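Local coordinates for putative ABC-transporter ATP-binding protein (Alicyclobacillus acidocaldarius, PDB 1Z47), which probably binds and hydrolyses ATP as the nucleotide-binding subunit of a putative ABC-type sulfate importer, at residues B[22-26]-B[27-31]; B[76-79]-B[80-83]; B[201-205]-B[206-210]; B[47-50]-B[51-54]; B[238-241]-B[242-246]. All blocks are in the same frame, centred on the assembly; numbering follows the deposited sequence.

How the contacts relate
Contact 4 is the loop of residues 47-54, which carries the Walker A pattern and so probably marks the ATP site; contacts 1, 3 and 5 touch it, and contact 2 stands apart. Contact 1 lies about 11 Å from contact 4, centre to centre, and reaches it through Arg-29 N, 2.8 Å from Gly-51 O, a probable hydrogen bond. In contact 3, also about 11 Å away, Thr-203 O lies 3.3 Å from Gly-48 N, a probable hydrogen bond, where strand 201-203 runs beside strand 43-47. Contact 5 packs Phe-241 and Phe-245 against Pro-49 and Leu-47, about 14 Å between centres. Contacts 3, 4 and 5 all touch the second subunit. Contact 2 is peripheral, its centre about 24 Å from that of contact 4.

Contact 1 of 5, residues B[22-26]-B[27-31]; sequences KIYPG and GARSV
Tyr-24 and Arg-29 pack together inside the hairpin-like loop that joins strand 15-22 to strand 31-32 of the antiparallel sheet in this ABC ATPase domain. Two successive beta turns reverse the chain, a type I turn from Tyr-24 to Gly-27 and a type II turn from Gly-27 to Ser-30, and Lys-22 with Val-31 closes the loop as an antiparallel hydrogen-bonded pair. Arg-29 can be followed outward. Its CB lies over one face of the Tyr-24 ring, a CH-pi contact 4.0 Å from the centroid. With CG anti to the carbonyl carbon (chi1 -61°) and a bend at chi3, the chain turns back over the same ring. NE comes over the face near the rim, 3.7 Å from Tyr-24 CZ, and is buried there without a hydrogen-bond partner in the model. At the tip NH1 donates to Tyr-24 OH over 3.2 Å, the hydroxyl lying close to the guanidinium plane, while that plane stands 56° from the ring. In ABC ATPases an aromatic residue in this loop commonly stacks on the adenine of ATP, and Tyr-24 is a plausible candidate. On the backbone side, Arg-29 O accepts from Thr-56 OG1 of helix 54-62. Gly-27 has backbone angles at which a CB would jam against Gly-26 O. Ser-30 ties the two turns together: its OG accepts from Tyr-24 N at 2.9 Å and donates to Gly-27 O at 2.7 Å.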
loop_
_atom_site.group_PDB
_atom_site.type_symbol
_atom_site.label_atom_id
_atom_site.label_comp_id
_atom_site.label_asym_id
_atom_site.label_seq_id
_atom_site.Cartn_x
_atom_site.Cartn_y
_atom_site.Cartn_z
ATOM N N LYS B 22 -5.790 -5.810 29.245
ATOM C CA LYS B 22 -6.856 -6.654 28.714
ATOM C C LYS B 22 -6.092 -7.751 27.987
ATOM O O LYS B 22 -5.627 -7.560 26.870
ATOM C CB LYS B 22 -7.699 -5.861 27.724
ATOM C CG LYS B 22 -9.189 -6.029 27.879
ATOM C CD LYS B 22 -9.682 -7.377 27.406
ATOM C CE LYS B 22 -11.193 -7.315 27.246
ATOM N NZ LYS B 22 -11.800 -8.598 26.832
ATOM N N ILE B 23 -5.967 -8.896 28.635
ATOM C CA ILE B 23 -5.200 -10.016 28.100
ATOM C C ILE B 23 -6.054 -11.145 27.538
ATOM O O ILE B 23 -7.046 -11.550 28.144
ATOM C CB ILE B 23 -4.283 -10.564 29.221
ATOM C CG1 ILE B 23 -3.364 -9.438 29.693
ATOM C CG2 ILE B 23 -3.477 -11.763 28.737
ATOM C CD1 ILE B 23 -2.758 -9.673 31.048
ATOM N N TYR B 24 -5.672 -11.643 26.370
ATOM C CA TYR B 24 -6.394 -12.748 25.750
ATOM C C TYR B 24 -5.488 -13.969 25.843
ATOM O O TYR B 24 -4.346 -13.940 25.383
ATOM C CB TYR B 24 -6.729 -12.435 24.285
ATOM C CG TYR B 24 -7.763 -11.338 24.110
ATOM C CD1 TYR B 24 -7.415 -9.993 24.214
ATOM C CD2 TYR B 24 -9.099 -11.656 23.870
ATOM C CE1 TYR B 24 -8.379 -8.974 24.081
ATOM C CE2 TYR B 24 -10.069 -10.658 23.741
ATOM C CZ TYR B 24 -9.702 -9.321 23.849
ATOM O OH TYR B 24 -10.673 -8.350 23.754
ATOM N N PRO B 25 -5.990 -15.062 26.431
ATOM C CA PRO B 25 -5.199 -16.286 26.586
ATOM C C PRO B 25 -4.542 -16.790 25.311
ATOM O O PRO B 25 -3.608 -17.586 25.364
ATOM C CB PRO B 25 -6.218 -17.277 27.135
ATOM C CG PRO B 25 -7.486 -16.837 26.430
ATOM C CD PRO B 25 -7.421 -15.346 26.656
ATOM N N GLY B 26 -5.034 -16.336 24.165
ATOM C CA GLY B 26 -4.474 -16.787 22.906
ATOM C C GLY B 26 -3.311 -15.942 22.421
ATOM O O GLY B 26 -2.673 -16.280 21.422
ATOM N N GLY B 27 -3.035 -14.849 23.124
ATOM C CA GLY B 27 -1.946 -13.966 22.740
ATOM C C GLY B 27 -2.448 -12.733 22.007
ATOM O O GLY B 27 -2.625 -11.664 22.611
ATOM N N ALA B 28 -2.692 -12.900 20.706
ATOM C CA ALA B 28 -3.186 -11.835 19.835
ATOM C C ALA B 28 -4.346 -11.061 20.454
ATOM O O ALA B 28 -5.269 -11.657 21.030
ATOM C CB ALA B 28 -3.638 -12.423 18.492
ATOM N N ARG B 29 -4.288 -9.743 20.304
ATOM C CA ARG B 29 -5.297 -8.821 20.803
ATOM C C ARG B 29 -5.030 -8.349 22.229
ATOM O O ARG B 29 -5.654 -7.375 22.678
ATOM C CB ARG B 29 -6.690 -9.451 20.717
ATOM C CG ARG B 29 -7.121 -9.820 19.303
ATOM C CD ARG B 29 -8.478 -10.496 19.292
ATOM N NE ARG B 29 -9.431 -9.788 20.144
ATOM C CZ ARG B 29 -10.736 -9.697 19.896
ATOM N NH1 ARG B 29 -11.529 -9.034 20.733
ATOM N NH2 ARG B 29 -11.247 -10.253 18.802
ATOM N N SER B 30 -4.117 -9.021 22.941
ATOM C CA SER B 30 -3.804 -8.611 24.319
ATOM C C SER B 30 -3.229 -7.198 24.366
ATOM O O SER B 30 -2.504 -6.767 23.455
ATOM C CB SER B 30 -2.769 -9.536 24.986
ATOM O OG SER B 30 -3.225 -10.872 25.112
ATOM N N VAL B 31 -3.558 -6.494 25.447
ATOM C CA VAL B 31 -3.072 -5.144 25.710
ATOM C C VAL B 31 -2.384 -5.368 27.055
ATOM O O VAL B 31 -3.042 -5.735 28.038
ATOM C CB VAL B 31 -4.248 -4.151 25.849
ATOM C CG1 VAL B 31 -3.719 -2.746 26.091
ATOM C CG2 VAL B 31 -5.100 -4.181 24.569
#

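Contact 2 of 5, residues B[76-79]-B[80-83]; sequences GKRV and TDLP
Val-79 and Leu-82 meet at about a right angle across a type I beta turn, with Leu-82 CD1 lying against the CB and CG1 of the valine, 3.8 Å from Val-79 CB. Leu-82 places its CG anti to its own carbonyl carbon (chi1 -61°), which brings CD1 back against Val-79, whose CA is its nearest atom at 3.7 Å. The backbone supports this pairing through Leu-82 N, which donates to Val-79 O over 2.8 Å, approaching from above the carbonyl plane. On a different side of the turn, Arg-78 runs fully extended from CG to NE and crosses Asp-81 obliquely. Its NH2 makes a long salt bridge to Asp-81 OD1 at 3.5 Å; OD1 lies at the guanidinium edge, near its plane, but the guanidinium and carboxylate planes are nearly perpendicular, at 86°, so the pair does not form the flat two-pronged bridge. Thr-80 CB sits over one guanidinium face, toward its rim. The hydroxyl of Thr-80 turns to strand 69-74, where OG1 is hydrogen-bonded to Asp-71 OD2 and Val-72 N. The turn follows the short, weakly bonded strand 77-78: Val-79 packs on Val-72 and Ile-74 of strand 69-74, and the chain continues toward strand 89-93.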
loop_
_atom_site.group_PDB
_atom_site.type_symbol
_atom_site.label_atom_id
_atom_site.label_comp_id
_atom_site.label_asym_id
_atom_site.label_seq_id
_atom_site.Cartn_x
_atom_site.Cartn_y
_atom_site.Cartn_z
ATOM N N GLY B 76 -10.829 14.310 30.385
ATOM C CA GLY B 76 -10.616 14.376 31.821
ATOM C C GLY B 76 -11.738 13.680 32.565
ATOM O O GLY B 76 -11.895 13.846 33.774
ATOM N N LYS B 77 -12.511 12.883 31.836
ATOM C CA LYS B 77 -13.642 12.167 32.404
ATOM C C LYS B 77 -13.448 10.648 32.413
ATOM O O LYS B 77 -13.416 10.009 31.359
ATOM C CB LYS B 77 -14.898 12.535 31.613
ATOM C CG LYS B 77 -16.167 11.803 32.004
ATOM C CD LYS B 77 -17.332 12.251 31.110
ATOM C CE LYS B 77 -18.626 11.511 31.436
ATOM N NZ LYS B 77 -19.763 11.964 30.581
ATOM N N ARG B 78 -13.317 10.079 33.607
ATOM C CA ARG B 78 -13.149 8.639 33.758
ATOM C C ARG B 78 -14.382 7.939 33.187
ATOM O O ARG B 78 -15.471 8.037 33.746
ATOM C CB ARG B 78 -12.981 8.285 35.236
ATOM C CG ARG B 78 -12.963 6.795 35.502
ATOM C CD ARG B 78 -12.748 6.483 36.978
ATOM N NE ARG B 78 -12.924 5.058 37.239
ATOM C CZ ARG B 78 -14.073 4.410 37.078
ATOM N NH1 ARG B 78 -15.151 5.061 36.664
ATOM N NH2 ARG B 78 -14.140 3.104 37.307
ATOM N N VAL B 79 -14.210 7.223 32.079
ATOM C CA VAL B 79 -15.334 6.551 31.435
ATOM C C VAL B 79 -15.181 5.040 31.354
ATOM O O VAL B 79 -15.972 4.366 30.698
ATOM C CB VAL B 79 -15.544 7.103 29.997
ATOM C CG1 VAL B 79 -15.732 8.613 30.042
ATOM C CG2 VAL B 79 -14.339 6.761 29.121
ATOM N N THR B 80 -14.169 4.510 32.031
ATOM C CA THR B 80 -13.891 3.080 32.023
ATOM C C THR B 80 -15.099 2.161 32.018
ATOM O O THR B 80 -15.135 1.182 31.277
ATOM C CB THR B 80 -13.042 2.663 33.225
ATOM O OG1 THR B 80 -11.849 3.451 33.269
ATOM C CG2 THR B 80 -12.682 1.189 33.117
ATOM N N ASP B 81 -16.085 2.466 32.854
ATOM C CA ASP B 81 -17.266 1.622 32.955
ATOM C C ASP B 81 -18.512 2.137 32.236
ATOM O O ASP B 81 -19.624 1.668 32.486
ATOM C CB ASP B 81 -17.566 1.360 34.434
ATOM C CG ASP B 81 -16.432 0.616 35.133
ATOM O OD1 ASP B 81 -16.430 0.557 36.383
ATOM O OD2 ASP B 81 -15.540 0.085 34.429
ATOM N N LEU B 82 -18.333 3.082 31.324
ATOM C CA LEU B 82 -19.477 3.604 30.590
ATOM C C LEU B 82 -19.582 2.930 29.224
ATOM O O LEU B 82 -18.564 2.631 28.595
ATOM C CB LEU B 82 -19.343 5.120 30.418
ATOM C CG LEU B 82 -19.290 5.900 31.733
ATOM C CD1 LEU B 82 -18.991 7.365 31.462
ATOM C CD2 LEU B 82 -20.613 5.729 32.466
ATOM N N PRO B 83 -20.817 2.652 28.762
ATOM C CA PRO B 83 -21.012 2.014 27.454
ATOM C C PRO B 83 -20.693 2.970 26.295
ATOM O O PRO B 83 -20.567 4.180 26.483
ATOM C CB PRO B 83 -22.484 1.598 27.490
ATOM C CG PRO B 83 -23.101 2.645 28.358
ATOM C CD PRO B 83 -22.099 2.755 29.482
#

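Contact 3 of 5, residues B[201-205]-B[206-210]; sequences FVTHD and QEEAL
A strand-to-helix junction in the nucleotide-binding domain is the setting here: strand 201-203 of the mixed sheet ends, His-204 and Asp-205 turn the chain, and helix 206-212 begins, its first residues 206-210 running back at 148° to the strand. By its sequence and place, His-204 is probably the switch (H-loop) histidine of ABC ATPases; its ND1 is hydrogen-bonded to Thr-178 OG1 of the second subunit. Asp-205 is the N-cap. With CG anti to the backbone N (chi1 -174°), its OD1 turns over the first helical turn and accepts weak bonds from Glu-207 N at 2.9 Å and Glu-208 N at 3.4 Å, while its carbonyl O takes Ala-209 N to start the helical bonding. The side chains of Thr-203 and Glu-208 run past one another head to tail. Thr-203 OG1 donates to Glu-208 OE1 over a very short 2.5 Å and, in an ST turn, accepts from Asp-205 N at 3.1 Å, so one hydroxyl holds both the turn and the helix. With a valine in this place the hydroxyl is gone, which would probably leave Asp-205 N without its side-chain acceptor and Glu-208 OE1 without its donor on the strand. Nearby, the Phe-201 ring meets Ala-209 CA at its edge, CZ 4.2 Å away. Glu-207 reaches outward to a salt bridge with Lys-309 of the second subunit. Two waters join the pieces: one accepts from Gln-206 N at 2.9 Å and donates to His-204 O, and another donates weakly to Val-202 O and to Glu-208 OE1 at 2.8 Å.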
loop_
_atom_site.group_PDB
_atom_site.type_symbol
_atom_site.label_atom_id
_atom_site.label_comp_id
_atom_site.label_asym_id
_atom_site.label_seq_id
_atom_site.Cartn_x
_atom_site.Cartn_y
_atom_site.Cartn_z
ATOM N N PHE B 201 -7.042 6.166 14.591
ATOM C CA PHE B 201 -7.348 5.167 13.569
ATOM C C PHE B 201 -6.378 4.002 13.712
ATOM O O PHE B 201 -5.279 4.159 14.232
ATOM C CB PHE B 201 -7.276 5.788 12.165
ATOM C CG PHE B 201 -5.905 6.246 11.757
ATOM C CD1 PHE B 201 -5.066 5.414 11.004
ATOM C CD2 PHE B 201 -5.461 7.528 12.088
ATOM C CE1 PHE B 201 -3.817 5.865 10.586
ATOM C CE2 PHE B 201 -4.221 7.993 11.684
ATOM C CZ PHE B 201 -3.385 7.163 10.925
ATOM N N VAL B 202 -6.812 2.833 13.268
ATOM C CA VAL B 202 -6.017 1.611 13.357
ATOM C C VAL B 202 -5.394 1.332 11.998
ATOM O O VAL B 202 -6.030 1.554 10.965
ATOM C CB VAL B 202 -6.931 0.427 13.775
ATOM C CG1 VAL B 202 -6.278 -0.911 13.433
ATOM C CG2 VAL B 202 -7.229 0.515 15.299
ATOM N N THR B 203 -4.153 0.854 11.990
ATOM C CA THR B 203 -3.499 0.553 10.720
ATOM C C THR B 203 -2.261 -0.347 10.850
ATOM O O THR B 203 -1.534 -0.303 11.843
ATOM C CB THR B 203 -3.104 1.860 9.983
ATOM O OG1 THR B 203 -2.595 1.544 8.686
ATOM C CG2 THR B 203 -2.057 2.613 10.752
ATOM N N HIS B 204 -2.036 -1.182 9.842
ATOM C CA HIS B 204 -0.860 -2.038 9.839
ATOM C C HIS B 204 0.081 -1.568 8.723
ATOM O O HIS B 204 1.089 -2.221 8.416
ATOM C CB HIS B 204 -1.266 -3.511 9.649
ATOM C CG HIS B 204 -2.126 -3.758 8.441
ATOM N ND1 HIS B 204 -1.658 -3.627 7.152
ATOM C CD2 HIS B 204 -3.423 -4.142 8.331
ATOM C CE1 HIS B 204 -2.626 -3.918 6.299
ATOM N NE2 HIS B 204 -3.708 -4.236 6.990
ATOM N N ASP B 205 -0.243 -0.404 8.154
ATOM C CA ASP B 205 0.507 0.215 7.047
ATOM C C ASP B 205 1.293 1.443 7.538
ATOM O O ASP B 205 0.733 2.522 7.714
ATOM C CB ASP B 205 -0.467 0.657 5.946
ATOM C CG ASP B 205 0.247 1.175 4.702
ATOM O OD1 ASP B 205 1.449 1.534 4.790
ATOM O OD2 ASP B 205 -0.405 1.221 3.631
ATOM N N GLN B 206 2.598 1.293 7.725
ATOM C CA GLN B 206 3.368 2.408 8.241
ATOM C C GLN B 206 3.319 3.641 7.341
ATOM O O GLN B 206 3.341 4.764 7.836
ATOM C CB GLN B 206 4.816 1.968 8.511
ATOM C CG GLN B 206 5.596 1.423 7.307
ATOM C CD GLN B 206 6.125 2.518 6.397
ATOM O OE1 GLN B 206 6.575 3.574 6.861
ATOM N NE2 GLN B 206 6.106 2.262 5.099
ATOM N N GLU B 207 3.220 3.449 6.029
ATOM C CA GLU B 207 3.174 4.605 5.135
ATOM C C GLU B 207 1.933 5.436 5.419
ATOM O O GLU B 207 1.998 6.662 5.462
ATOM C CB GLU B 207 3.164 4.162 3.669
ATOM C CG GLU B 207 3.690 5.221 2.709
ATOM C CD GLU B 207 2.697 5.557 1.621
ATOM O OE1 GLU B 207 1.753 6.324 1.900
ATOM O OE2 GLU B 207 2.856 5.048 0.485
ATOM N N GLU B 208 0.800 4.765 5.616
ATOM C CA GLU B 208 -0.449 5.462 5.915
ATOM C C GLU B 208 -0.312 6.258 7.217
ATOM O O GLU B 208 -0.793 7.391 7.324
ATOM C CB GLU B 208 -1.603 4.471 6.057
ATOM C CG GLU B 208 -2.898 5.122 6.496
ATOM C CD GLU B 208 -4.051 4.139 6.680
ATOM O OE1 GLU B 208 -3.811 2.972 7.067
ATOM O OE2 GLU B 208 -5.214 4.548 6.453
ATOM N N ALA B 209 0.342 5.659 8.206
ATOM C CA ALA B 209 0.526 6.334 9.487
ATOM C C ALA B 209 1.367 7.613 9.331
ATOM O O ALA B 209 1.010 8.661 9.851
ATOM C CB ALA B 209 1.169 5.378 10.498
ATOM N N LEU B 210 2.477 7.533 8.615
ATOM C CA LEU B 210 3.325 8.714 8.428
ATOM C C LEU B 210 2.591 9.806 7.666
ATOM O O LEU B 210 2.779 11.003 7.916
ATOM C CB LEU B 210 4.593 8.376 7.632
ATOM C CG LEU B 210 5.615 7.388 8.215
ATOM C CD1 LEU B 210 6.672 7.087 7.135
ATOM C CD2 LEU B 210 6.270 7.954 9.475
HETATM O O HOH W 1 -6.059 1.324 7.653
HETATM O O HOH W 2 3.453 -1.419 7.406
#

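Contact 4 of 5, residues B[47-50]-B[51-54]; sequences LGPS and GSGK
Pro-49 O is gripped by three donors from residues 51-54. Ser-52 OG reaches it over 2.8 Å in the carbonyl plane, Ser-52 N comes from above that plane at 3.0 Å, and Lys-54 NZ adds a weak bond at 3.1 Å. The backbone bond closes a type II turn from Pro-49 to Ser-52, and Gly-51 sits in it with positive phi, where a CB would clash with Ser-50 O. Sequence and geometry match the Walker A P-loop, the phosphate-binding loop of ABC ATPases, in which the lysine normally contacts the phosphates of ATP. Here the Lys-54 chain, bent at chi4 (-67°), folds its ammonium back inside the loop: NZ makes a second weak bond to Gly-48 O at 3.0 Å, and CD and CE run alongside the same carbonyl. Ser-52 OG occupies the position between the backbone N and the carbonyl carbon (chi1 62°), which aims it across the turn, while Ser-52 CB rests 3.6 Å from Pro-49 CD. The hydroxyl also excludes a side chain on Gly-48, whose CB would collide with Ser-52 OG. Gly-53 is the N-cap of the next helix, and its backbone angles also call for glycine. In the dimer, Asp-177 of the second subunit accepts a hydrogen bond from Ser-50 N. The loop links strand 43-47 to helix 54-62, with Leu-47 packed on helix 206-212 and Pro-49 on Phe-241 and Phe-245 of helix 240-245.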
loop_
_atom_site.group_PDB
_atom_site.type_symbol
_atom_site.label_atom_id
_atom_site.label_comp_id
_atom_site.label_asym_id
_atom_site.label_seq_id
_atom_site.Cartn_x
_atom_site.Cartn_y
_atom_site.Cartn_z
ATOM N N LEU B 47 -0.484 2.086 15.122
ATOM C CA LEU B 47 0.247 1.265 14.155
ATOM C C LEU B 47 0.902 0.015 14.746
ATOM O O LEU B 47 1.726 0.112 15.663
ATOM C CB LEU B 47 1.307 2.144 13.486
ATOM C CG LEU B 47 2.360 1.484 12.594
ATOM C CD1 LEU B 47 1.690 0.775 11.405
ATOM C CD2 LEU B 47 3.327 2.552 12.093
ATOM N N GLY B 48 0.550 -1.147 14.204
ATOM C CA GLY B 48 1.130 -2.394 14.667
ATOM C C GLY B 48 0.730 -3.620 13.846
ATOM O O GLY B 48 -0.171 -3.556 12.999
ATOM N N PRO B 49 1.390 -4.760 14.076
ATOM C CA PRO B 49 1.080 -6.005 13.346
ATOM C C PRO B 49 -0.318 -6.477 13.744
ATOM O O PRO B 49 -0.863 -6.052 14.763
ATOM C CB PRO B 49 2.126 -6.991 13.866
ATOM C CG PRO B 49 3.277 -6.122 14.253
ATOM C CD PRO B 49 2.601 -4.907 14.901
ATOM N N SER B 50 -0.883 -7.379 12.955
ATOM C CA SER B 50 -2.185 -7.937 13.279
ATOM C C SER B 50 -2.081 -8.561 14.673
ATOM O O SER B 50 -1.115 -9.291 14.980
ATOM C CB SER B 50 -2.565 -9.013 12.249
ATOM O OG SER B 50 -3.724 -9.737 12.650
ATOM N N GLY B 51 -3.062 -8.261 15.516
ATOM C CA GLY B 51 -3.092 -8.820 16.859
ATOM C C GLY B 51 -2.146 -8.220 17.887
ATOM O O GLY B 51 -1.996 -8.756 18.988
ATOM N N SER B 52 -1.520 -7.108 17.538
ATOM C CA SER B 52 -0.563 -6.443 18.417
ATOM C C SER B 52 -1.220 -5.663 19.552
ATOM O O SER B 52 -0.517 -5.089 20.391
ATOM C CB SER B 52 0.275 -5.457 17.603
ATOM O OG SER B 52 -0.571 -4.457 17.039
ATOM N N GLY B 53 -2.551 -5.638 19.575
ATOM C CA GLY B 53 -3.249 -4.872 20.594
ATOM C C GLY B 53 -3.835 -3.558 20.066
ATOM O O GLY B 53 -4.606 -2.887 20.775
ATOM N N LYS B 54 -3.504 -3.179 18.826
ATOM C CA LYS B 54 -4.018 -1.933 18.273
ATOM C C LYS B 54 -5.543 -1.885 18.157
ATOM O O LYS B 54 -6.164 -0.852 18.443
ATOM C CB LYS B 54 -3.370 -1.631 16.896
ATOM C CG LYS B 54 -3.706 -2.614 15.741
ATOM C CD LYS B 54 -2.810 -2.290 14.531
ATOM C CE LYS B 54 -3.226 -2.983 13.221
ATOM N NZ LYS B 54 -3.060 -4.445 13.275
#

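Contact 5 of 5, residues B[238-241]-B[242-246]; sequences GTLF and VASFI
Phe-241 and Phe-245, one helical turn apart, form the tight part of this contact. Their side chains leave the helix in a common direction, both with CG anti to the backbone N (chi1 -177° in Phe-241). The ring planes are nearly parallel (20°) but strongly offset, with little overlap and centroids 5.0 Å from each other. The rim of one therefore meets the other's face: Phe-241 CZ is 3.6 Å from Phe-245 CG, and Phe-245 CB makes a CH-pi contact over the Phe-241 ring. An alanine in place of Phe-241 would leave one face of the Phe-245 ring without its neighbour and would probably allow that ring to shift. The partly exposed Leu-240 and Ser-244 side relies on polar bonds more than on packing: Leu-240 O accepts from both Ser-244 N and Ser-244 OG, the hydroxyl at 2.7 Å from above the carbonyl plane. At the start of the helix Thr-239 is the N-cap, OG1 accepting from Val-242 N at 3.2 Å; OG1 is also hydrogen-bonded to Glu-225 OE1. Helix 240-245 lies between the Walker A loop and the C-terminal strands: Phe-241 stacks with His-220 and packs on Pro-49, Phe-245 packs on Leu-47 of strand 43-47, and Leu-240 and Ala-243 rest on Phe-353 of strand 351-354.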
loop_
_atom_site.group_PDB
_atom_site.type_symbol
_atom_site.label_atom_id
_atom_site.label_comp_id
_atom_site.label_asym_id
_atom_site.label_seq_id
_atom_site.Cartn_x
_atom_site.Cartn_y
_atom_site.Cartn_z
ATOM N N GLY B 238 12.954 4.229 18.643
ATOM C CA GLY B 238 13.332 3.873 19.998
ATOM C C GLY B 238 13.792 2.437 20.157
ATOM O O GLY B 238 14.547 2.121 21.070
ATOM N N THR B 239 13.345 1.553 19.272
ATOM C CA THR B 239 13.742 0.161 19.375
ATOM C C THR B 239 13.987 -0.422 18.004
ATOM O O THR B 239 13.643 0.182 16.980
ATOM C CB THR B 239 12.656 -0.664 20.066
ATOM O OG1 THR B 239 11.502 -0.719 19.221
ATOM C CG2 THR B 239 12.267 -0.034 21.401
ATOM N N LEU B 240 14.583 -1.606 17.975
ATOM C CA LEU B 240 14.843 -2.243 16.706
ATOM C C LEU B 240 13.501 -2.476 16.008
ATOM O O LEU B 240 13.408 -2.365 14.779
ATOM C CB LEU B 240 15.570 -3.573 16.924
ATOM C CG LEU B 240 15.721 -4.482 15.705
ATOM C CD1 LEU B 240 16.550 -3.802 14.606
ATOM C CD2 LEU B 240 16.425 -5.770 16.163
ATOM N N PHE B 241 12.467 -2.798 16.786
ATOM C CA PHE B 241 11.157 -3.037 16.175
ATOM C C PHE B 241 10.659 -1.796 15.437
ATOM O O PHE B 241 10.189 -1.906 14.299
ATOM C CB PHE B 241 10.073 -3.451 17.193
ATOM C CG PHE B 241 8.753 -3.753 16.542
ATOM C CD1 PHE B 241 8.576 -4.942 15.836
ATOM C CD2 PHE B 241 7.729 -2.807 16.527
ATOM C CE1 PHE B 241 7.408 -5.190 15.119
ATOM C CE2 PHE B 241 6.534 -3.045 15.802
ATOM C CZ PHE B 241 6.379 -4.229 15.103
ATOM N N VAL B 242 10.743 -0.626 16.078
ATOM C CA VAL B 242 10.299 0.614 15.430
ATOM C C VAL B 242 11.159 0.858 14.196
ATOM O O VAL B 242 10.659 1.193 13.122
ATOM C CB VAL B 242 10.405 1.872 16.371
ATOM C CG1 VAL B 242 9.945 3.130 15.615
ATOM C CG2 VAL B 242 9.541 1.679 17.616
ATOM N N ALA B 243 12.460 0.634 14.336
ATOM C CA ALA B 243 13.374 0.836 13.229
ATOM C C ALA B 243 13.072 -0.062 12.032
ATOM O O ALA B 243 13.225 0.343 10.880
ATOM C CB ALA B 243 14.826 0.628 13.712
ATOM N N SER B 244 12.639 -1.284 12.310
ATOM C CA SER B 244 12.340 -2.245 11.263
ATOM C C SER B 244 10.889 -2.202 10.792
ATOM O O SER B 244 10.568 -2.757 9.755
ATOM C CB SER B 244 12.647 -3.654 11.777
ATOM O OG SER B 244 13.878 -3.650 12.452
ATOM N N PHE B 245 10.013 -1.551 11.545
ATOM C CA PHE B 245 8.600 -1.508 11.163
ATOM C C PHE B 245 8.186 -0.203 10.467
ATOM O O PHE B 245 7.207 -0.196 9.727
ATOM C CB PHE B 245 7.720 -1.752 12.403
ATOM C CG PHE B 245 6.321 -2.214 12.084
ATOM C CD1 PHE B 245 6.093 -3.465 11.509
ATOM C CD2 PHE B 245 5.225 -1.397 12.356
ATOM C CE1 PHE B 245 4.789 -3.903 11.209
ATOM C CE2 PHE B 245 3.920 -1.828 12.055
ATOM C CZ PHE B 245 3.708 -3.084 11.480
ATOM N N ILE B 246 8.915 0.887 10.710
ATOM C CA ILE B 246 8.623 2.193 10.084
ATOM C C ILE B 246 9.629 2.410 8.956
ATOM O O ILE B 246 10.832 2.157 9.131
ATOM C CB ILE B 246 8.795 3.367 11.080
ATOM C CG1 ILE B 246 7.935 3.146 12.318
ATOM C CG2 ILE B 246 8.433 4.690 10.405
ATOM C CD1 ILE B 246 6.538 2.804 12.015
#